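Local coordinates for Glyco_hydro_cc domain-containing protein (Pseudomonas viridiflava, PDB 6UAV) that probably hydrolyses beta-1,3-glucan chains from within, as an endo-beta-1,3-glucanase of glycoside hydrolase family 128, subgroup II, at residues V8-A13 against S238-E243; L68-H73 against T112-V117. One frame throughout, in Å; residues are numbered along the deposited sequence.

Contact 1. Residues V8-A13 against S238-E243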
ATOM      1  N   VAL A   8      -0.087   1.722  -8.052  1.00 11.73           N
ATOM      2  CA  VAL A   8       1.296   1.197  -8.129  1.00 12.00           C
ATOM      3  C   VAL A   8       2.029   1.650  -6.876  1.00 11.91           C
ATOM      4  O   VAL A   8       1.931   2.813  -6.527  1.00 11.07           O
ATOM      5  CB  VAL A   8       1.967   1.649  -9.449  1.00 13.14           C
ATOM      6  CG1 VAL A   8       3.353   1.028  -9.570  1.00 13.74           C
ATOM      7  CG2 VAL A   8       1.100   1.248 -10.648  1.00 14.06           C
ATOM      8  N   ALA A   9       2.872   0.764  -6.339  1.00 11.94           N
ATOM      9  CA  ALA A   9       3.763   1.036  -5.197  1.00 11.87           C
ATOM     10  C   ALA A   9       5.147   1.315  -5.750  1.00 11.94           C
ATOM     11  O   ALA A   9       5.787   0.356  -6.176  1.00 11.42           O
ATOM     12  CB  ALA A   9       3.773  -0.155  -4.271  1.00 12.17           C
ATOM     13  N   TYR A  10       5.464   2.567  -6.021  1.00 11.68           N
ATOM     14  CA  TYR A  10       6.669   2.951  -6.788  1.00 11.96           C
ATOM     15  C   TYR A  10       6.880   4.443  -6.641  1.00 11.88           C
ATOM     16  O   TYR A  10       5.925   5.175  -6.769  1.00 12.66           O
ATOM     17  CB  TYR A  10       6.561   2.600  -8.276  1.00 11.69           C
ATOM     18  CG  TYR A  10       7.785   2.865  -9.111  1.00 12.01           C
ATOM     19  CD1 TYR A  10       8.945   2.150  -8.877  1.00 11.76           C
ATOM     20  CD2 TYR A  10       7.777   3.775 -10.148  1.00 12.45           C
ATOM     21  CE1 TYR A  10      10.067   2.362  -9.648  1.00 12.80           C
ATOM     22  CE2 TYR A  10       8.916   4.042 -10.889  1.00 12.55           C
ATOM     23  CZ  TYR A  10      10.068   3.322 -10.642  1.00 13.25           C
ATOM     24  OH  TYR A  10      11.231   3.483 -11.375  1.00 13.99           O
ATOM     25  N   ASP A  11       8.118   4.883  -6.510  1.00 12.23           N
ATOM     26  CA  ASP A  11       8.403   6.334  -6.452  1.00 11.94           C
ATOM     27  C   ASP A  11       8.424   6.878  -7.888  1.00 12.57           C
ATOM     28  O   ASP A  11       9.502   7.197  -8.426  1.00 12.99           O
ATOM     29  CB  ASP A  11       9.689   6.601  -5.684  1.00 12.24           C
ATOM     30  CG  ASP A  11       9.899   8.067  -5.375  1.00 12.59           C
ATOM     31  OD1 ASP A  11       8.894   8.828  -5.361  1.00 12.48           O
ATOM     32  OD2 ASP A  11      11.033   8.397  -5.022  1.00 14.13           O
ATOM     33  N   VAL A  12       7.235   7.107  -8.451  1.00 12.48           N
ATOM     34  CA  VAL A  12       7.132   7.634  -9.835  1.00 13.20           C
ATOM     35  C   VAL A  12       7.834   9.000  -9.852  1.00 14.05           C
ATOM     36  O   VAL A  12       7.489   9.885  -9.010  1.00 13.34           O
ATOM     37  CB  VAL A  12       5.681   7.777 -10.259  1.00 13.27           C
ATOM     38  CG1 VAL A  12       5.613   8.401 -11.625  1.00 14.39           C
ATOM     39  CG2 VAL A  12       4.957   6.448 -10.225  1.00 12.85           C
ATOM     40  N   ALA A  13       8.822   9.167 -10.739  1.00 14.92           N
ATOM     41  CA  ALA A  13       9.656  10.399 -10.834  1.00 16.27           C
ATOM     42  C   ALA A  13       9.386  11.135 -12.164  1.00 17.74           C
ATOM     43  O   ALA A  13       9.232  12.400 -12.196  1.00 20.55           O
ATOM     44  CB  ALA A  13      11.097  10.032 -10.631  1.00 17.29           C
ATOM     45  N   SER A 238       8.211  -6.110 -12.769  1.00 15.25           N
ATOM     46  CA  SER A 238       8.271  -4.698 -13.266  1.00 14.74           C
ATOM     47  C   SER A 238       7.131  -4.362 -14.250  1.00 14.45           C
ATOM     48  O   SER A 238       6.913  -5.111 -15.239  1.00 15.24           O
ATOM     49  CB  SER A 238       9.621  -4.375 -13.902  1.00 15.18           C
ATOM     50  OG  SER A 238      10.675  -4.471 -12.940  1.00 15.14           O
ATOM     51  N   LEU A 239       6.485  -3.209 -14.050  1.00 13.45           N
ATOM     52  CA  LEU A 239       5.466  -2.665 -14.970  1.00 13.92           C
ATOM     53  C   LEU A 239       6.082  -1.723 -16.021  1.00 13.94           C
ATOM     54  O   LEU A 239       5.422  -1.495 -17.036  1.00 14.85           O
ATOM     55  CB  LEU A 239       4.442  -1.876 -14.180  1.00 13.75           C
ATOM     56  CG  LEU A 239       3.691  -2.598 -13.073  1.00 13.91           C
ATOM     57  CD1 LEU A 239       2.848  -1.594 -12.339  1.00 14.18           C
ATOM     58  CD2 LEU A 239       2.824  -3.726 -13.586  1.00 14.62           C
ATOM     59  N   LEU A 240       7.306  -1.262 -15.804  1.00 15.21           N
ATOM     60  CA  LEU A 240       7.979  -0.220 -16.636  1.00 15.75           C
ATOM     61  C   LEU A 240       9.377  -0.713 -17.024  1.00 16.74           C
ATOM     62  O   LEU A 240      10.006  -1.491 -16.271  1.00 16.22           O
ATOM     63  CB  LEU A 240       8.083   1.100 -15.866  1.00 15.86           C
ATOM     64  CG  LEU A 240       6.753   1.802 -15.611  1.00 15.88           C
ATOM     65  CD1 LEU A 240       6.865   2.796 -14.469  1.00 15.56           C
ATOM     66  CD2 LEU A 240       6.175   2.434 -16.895  1.00 17.41           C
ATOM     67  N   ASP A 241       9.880  -0.235 -18.161  1.00 17.64           N
ATOM     68  CA  ASP A 241      11.284  -0.572 -18.551  1.00 19.24           C
ATOM     69  C   ASP A 241      11.981   0.762 -18.844  1.00 18.53           C
ATOM     70  O   ASP A 241      12.333   1.462 -17.857  1.00 18.48           O
ATOM     71  CB  ASP A 241      11.343  -1.599 -19.670  1.00 21.93           C
ATOM     72  CG  ASP A 241      12.749  -2.110 -19.962  1.00 24.21           C
ATOM     73  OD1 ASP A 241      13.718  -1.734 -19.242  1.00 26.50           O
ATOM     74  OD2 ASP A 241      12.882  -2.814 -20.922  1.00 28.67           O
ATOM     75  N   ALA A 242      12.155   1.133 -20.114  1.00 18.94           N
ATOM     76  CA  ALA A 242      12.722   2.455 -20.461  1.00 19.04           C
ATOM     77  C   ALA A 242      11.832   3.535 -19.835  1.00 18.10           C
ATOM     78  O   ALA A 242      10.644   3.317 -19.665  1.00 18.13           O
ATOM     79  CB  ALA A 242      12.805   2.617 -21.979  1.00 19.87           C
ATOM     80  N   GLU A 243      12.369   4.727 -19.603  1.00 17.98           N
ATOM     81  CA  GLU A 243      11.540   5.870 -19.185  1.00 17.47           C
ATOM     82  C   GLU A 243      10.334   6.032 -20.117  1.00 17.25           C
ATOM     83  O   GLU A 243      10.488   6.108 -21.357  1.00 17.40           O
ATOM     84  CB  GLU A 243      12.384   7.126 -19.064  1.00 17.91           C
ATOM     85  CG  GLU A 243      11.596   8.305 -18.582  1.00 18.13           C
ATOM     86  CD  GLU A 243      12.455   9.489 -18.208  1.00 18.32           C
ATOM     87  OE1 GLU A 243      13.673   9.427 -18.436  1.00 19.94           O
ATOM     88  OE2 GLU A 243      11.854  10.485 -17.812  1.00 18.04           O
TER

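Contact 2. Residues L68-H73 against T112-V117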
ATOM      1  N   LEU A  68       0.891  20.668   7.159  1.00 17.04           N
ATOM      2  CA  LEU A  68       0.949  21.839   6.263  1.00 18.59           C
ATOM      3  C   LEU A  68       0.643  21.332   4.839  1.00 17.22           C
ATOM      4  O   LEU A  68      -0.174  21.945   4.108  1.00 17.18           O
ATOM      5  CB  LEU A  68       2.356  22.439   6.425  1.00 20.84           C
ATOM      6  CG  LEU A  68       2.627  23.788   5.780  1.00 23.20           C
ATOM      7  CD1 LEU A  68       1.760  24.883   6.378  1.00 25.13           C
ATOM      8  CD2 LEU A  68       4.112  24.148   5.959  1.00 24.57           C
ATOM      9  N   TYR A  69       1.297  20.243   4.422  1.00 15.95           N
ATOM     10  CA  TYR A  69       1.083  19.653   3.078  1.00 15.64           C
ATOM     11  C   TYR A  69      -0.366  19.176   2.916  1.00 14.91           C
ATOM     12  O   TYR A  69      -1.055  19.549   1.932  1.00 14.88           O
ATOM     13  CB  TYR A  69       2.089  18.533   2.822  1.00 16.03           C
ATOM     14  CG  TYR A  69       1.882  17.763   1.539  1.00 16.40           C
ATOM     15  CD1 TYR A  69       2.172  18.315   0.305  1.00 17.29           C
ATOM     16  CD2 TYR A  69       1.428  16.462   1.556  1.00 17.03           C
ATOM     17  CE1 TYR A  69       1.959  17.629  -0.881  1.00 17.68           C
ATOM     18  CE2 TYR A  69       1.234  15.751   0.385  1.00 16.87           C
ATOM     19  CZ  TYR A  69       1.505  16.320  -0.841  1.00 18.03           C
ATOM     20  OH  TYR A  69       1.345  15.652  -2.012  1.00 18.44           O
ATOM     21  N   LEU A  70      -0.873  18.392   3.870  1.00 13.73           N
ATOM     22  CA  LEU A  70      -2.240  17.861   3.711  1.00 12.96           C
ATOM     23  C   LEU A  70      -3.245  19.011   3.665  1.00 13.28           C
ATOM     24  O   LEU A  70      -4.151  18.966   2.810  1.00 13.50           O
ATOM     25  CB  LEU A  70      -2.585  16.899   4.852  1.00 13.03           C
ATOM     26  CG  LEU A  70      -1.808  15.594   4.906  1.00 12.63           C
ATOM     27  CD1 LEU A  70      -2.129  14.801   6.167  1.00 12.87           C
ATOM     28  CD2 LEU A  70      -2.140  14.729   3.699  1.00 12.86           C
ATOM     29  N   LEU A  71      -3.126  20.012   4.515  1.00 13.10           N
ATOM     30  CA  LEU A  71      -4.170  21.056   4.554  1.00 14.03           C
ATOM     31  C   LEU A  71      -4.198  21.821   3.227  1.00 14.73           C
ATOM     32  O   LEU A  71      -5.295  22.301   2.844  1.00 15.30           O
ATOM     33  CB  LEU A  71      -3.869  21.973   5.728  1.00 14.49           C
ATOM     34  CG  LEU A  71      -4.207  21.328   7.068  1.00 14.33           C
ATOM     35  CD1 LEU A  71      -3.578  22.098   8.230  1.00 14.75           C
ATOM     36  CD2 LEU A  71      -5.726  21.232   7.215  1.00 14.24           C
ATOM     37  N   ALA A  72      -3.051  21.964   2.565  1.00 15.37           N
ATOM     38  CA  ALA A  72      -3.001  22.723   1.294  1.00 16.81           C
ATOM     39  C   ALA A  72      -3.298  21.827   0.072  1.00 16.55           C
ATOM     40  O   ALA A  72      -3.320  22.366  -1.028  1.00 17.59           O
ATOM     41  CB  ALA A  72      -1.669  23.436   1.159  1.00 17.49           C
ATOM     42  N   HIS A  73      -3.604  20.555   0.282  1.00 16.40           N
ATOM     43  CA  HIS A  73      -3.947  19.565  -0.774  1.00 16.98           C
ATOM     44  C   HIS A  73      -5.203  18.841  -0.299  1.00 17.01           C
ATOM     45  O   HIS A  73      -5.186  17.634   0.006  1.00 15.41           O
ATOM     46  CB  HIS A  73      -2.770  18.615  -1.034  1.00 16.91           C
ATOM     47  CG  HIS A  73      -1.541  19.310  -1.535  1.00 17.94           C
ATOM     48  ND1 HIS A  73      -0.614  19.864  -0.674  1.00 17.81           N
ATOM     49  CD2 HIS A  73      -1.047  19.497  -2.780  1.00 18.80           C
ATOM     50  CE1 HIS A  73       0.366  20.419  -1.369  1.00 19.11           C
ATOM     51  NE2 HIS A  73       0.126  20.208  -2.661  1.00 18.97           N
ATOM     52  N   THR A 112      -6.975  17.510   9.642  1.00 14.20           N
ATOM     53  CA  THR A 112      -6.901  17.566   8.158  1.00 14.47           C
ATOM     54  C   THR A 112      -8.062  16.829   7.478  1.00 15.18           C
ATOM     55  O   THR A 112      -8.321  17.114   6.274  1.00 16.86           O
ATOM     56  CB  THR A 112      -5.582  16.965   7.672  1.00 14.06           C
ATOM     57  OG1 THR A 112      -5.640  15.544   7.804  1.00 13.52           O
ATOM     58  CG2 THR A 112      -4.366  17.546   8.351  1.00 14.03           C
ATOM     59  N   GLY A 113      -8.725  15.926   8.183  1.00 14.98           N
ATOM     60  CA  GLY A 113      -9.853  15.154   7.628  1.00 15.07           C
ATOM     61  C   GLY A 113      -9.425  13.854   6.966  1.00 14.62           C
ATOM     62  O   GLY A 113     -10.320  13.059   6.586  1.00 14.99           O
ATOM     63  N   VAL A 114      -8.130  13.530   6.892  1.00 14.28           N
ATOM     64  CA  VAL A 114      -7.698  12.306   6.159  1.00 13.92           C
ATOM     65  C   VAL A 114      -8.123  11.074   6.959  1.00 13.61           C
ATOM     66  O   VAL A 114      -8.064  11.113   8.209  1.00 14.77           O
ATOM     67  CB  VAL A 114      -6.184  12.273   5.903  1.00 13.94           C
ATOM     68  CG1 VAL A 114      -5.759  13.386   4.943  1.00 15.27           C
ATOM     69  CG2 VAL A 114      -5.345  12.288   7.171  1.00 13.96           C
ATOM     70  N   LYS A 115      -8.439   9.983   6.268  1.00 13.72           N
ATOM     71  CA  LYS A 115      -8.748   8.678   6.909  1.00 13.70           C
ATOM     72  C   LYS A 115      -7.404   7.987   7.100  1.00 12.51           C
ATOM     73  O   LYS A 115      -6.449   8.225   6.257  1.00 12.47           O
ATOM     74  CB  LYS A 115      -9.646   7.867   6.003  1.00 16.01           C
ATOM     75  CG  LYS A 115     -11.048   8.379   5.782  1.00 19.58           C
ATOM     76  CD  LYS A 115     -11.837   8.588   6.975  1.00 23.09           C
ATOM     77  CE  LYS A 115     -13.217   9.103   6.640  1.00 27.79           C
ATOM     78  NZ  LYS A 115     -13.938   9.454   7.884  1.00 32.13           N
ATOM     79  N   LEU A 116      -7.271   7.219   8.147  1.00 11.44           N
ATOM     80  CA  LEU A 116      -6.011   6.523   8.421  1.00 10.75           C
ATOM     81  C   LEU A 116      -6.097   5.134   7.783  1.00 10.65           C
ATOM     82  O   LEU A 116      -6.982   4.372   8.119  1.00 10.78           O
ATOM     83  CB  LEU A 116      -5.789   6.448   9.911  1.00 11.27           C
ATOM     84  CG  LEU A 116      -5.660   7.775  10.645  1.00 11.18           C
ATOM     85  CD1 LEU A 116      -5.402   7.494  12.118  1.00 12.34           C
ATOM     86  CD2 LEU A 116      -4.508   8.637  10.099  1.00 11.36           C
ATOM     87  N   VAL A 117      -5.112   4.809   6.944  1.00 10.85           N
ATOM     88  CA  VAL A 117      -4.993   3.516   6.245  1.00 10.59           C
ATOM     89  C   VAL A 117      -3.748   2.816   6.765  1.00 10.75           C
ATOM     90  O   VAL A 117      -2.641   3.123   6.336  1.00 11.22           O
ATOM     91  CB  VAL A 117      -4.984   3.745   4.737  1.00 10.77           C
ATOM     92  CG1 VAL A 117      -4.871   2.410   4.001  1.00 10.88           C
ATOM     93  CG2 VAL A 117      -6.228   4.508   4.295  1.00 11.05           C
TER
HETATM   94  O   HOH W   1      -7.072  18.621   4.499  1.00 23.63           O

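Contact 1. Residues V8-A13 against S238-E243
Val8 and Leu239 meet tip to tip. Leu239 points its CD1 methyl into the fork of the valine, with CD1 of Leu239 3.7 Å from Val8 CG2. The same CD1 lies 3.8 Å from Val8 CG1, so both branches of the valine take part. The fork is set by the valine's first torsion (chi1 -176°), which puts CG1 opposite the backbone N and CG2 opposite the carbonyl carbon. One residue on in the second segment, Leu240 sends its own CD1 to the ring of Tyr10. It approaches obliquely, and the nearest ring atom, Tyr10 CE2, is 4.3 Å away, a looser touch than that of the first pair.

No hydrogen bond joins 8-13 directly to 238-243, and the backbones stay well apart: even the nearest CA atoms, those of Val8 and Leu239, are 8.9 Å from each other. Arg229 provides one polar link. Its NH2 bonds to Tyr10 OH, while NE and NH1 take the carbonyls of Asp241 and Ala242. One guanidinium therefore ties the far end of the tyrosine to the loop that carries Leu240. Beyond Tyr10 the chain bends through an inverse gamma turn centred on Asp11.

Val8 belongs to strand 6-9, the first of the eight-stranded TIM barrel, a strand flanked by 27-29, which Val8 bonds through Trp27, and by 220-225, which Ala9 bonds through Trp225. Outside the barrel, Tyr253 of helix 248-255 touches both Val8 and Leu239, and Leu240 packs on Asp17 and Leu21 of helix 15-22.

Contact 2. Residues L68-H73 against T112-V117
Leu70 and Leu71, which meet Thr112 across the contact, are flanked along the chain by two flat groups, Tyr69 and His73. Over one face of the His73 imidazole, toward its rim, sits CE1 of Tyr69, 3.2 Å above the plane. At the edge, in the ring plane, His73 ND1 donates to Tyr69 O over 2.7 Å in a nearly straight bond (166° at the hydrogen). The donor is tilted 28° from the carbonyl plane. The bond to Tyr69 O, with CE1 against one face, limits the imidazole's rotation.

Leu70 does most of the reaching across. Its CB lies 4.0 Å from Thr112 CG2, the two side chains crossing obliquely, and its CD1 comes to 3.9 Å from Thr112 OG1. Val114 lies across it at about a right angle, with CG1 4.1 Å from Leu70 CD2. In the TIM barrel this packs the helix after the third strand, 51-56, against the turn where helix 95-112 ends and the fifth strand, 115-121, begins. Gly113 makes that turn with a positive phi. Ile108, Ile76 and Pro54 also touch Leu70.

Leu71, more exposed, crosses Thr112 at about a right angle, its CG 4.0 Å from Thr112 CG2. A chi1 of 74° places Thr112 OG1 between the backbone N and the carbonyl carbon, with CG2 opposite the carbonyl carbon and available to both leucines. OG1 bonds to Ile108 O, and Val114 N donates weakly to Thr112 OG1 at 3.3 Å. A water lies 2.6 Å from Thr112 O and only weakly reaches Leu70 O.

In the fold
Both contacts reach the same closed barrel sheet but at different places round it, their centres about 25 Å apart and their nearest atoms about 11 Å. Contact 1 is largely buried and sets the first strand against the loop leading to the last helix, spanning nearly the whole chain. Contact 2 is nested inside that span, sets helix 63-72 against the junction between helix 95-112 and strand 115-121, and is only partly buried. Across both, the direct contacts are dispersive, with no direct hydrogen bond. In contact 1 an outside arginine is one polar link; in contact 2 a threonine hydroxyl, bonded to Ile108 O, lies beside a leucine methyl. No element is shared except the sheet.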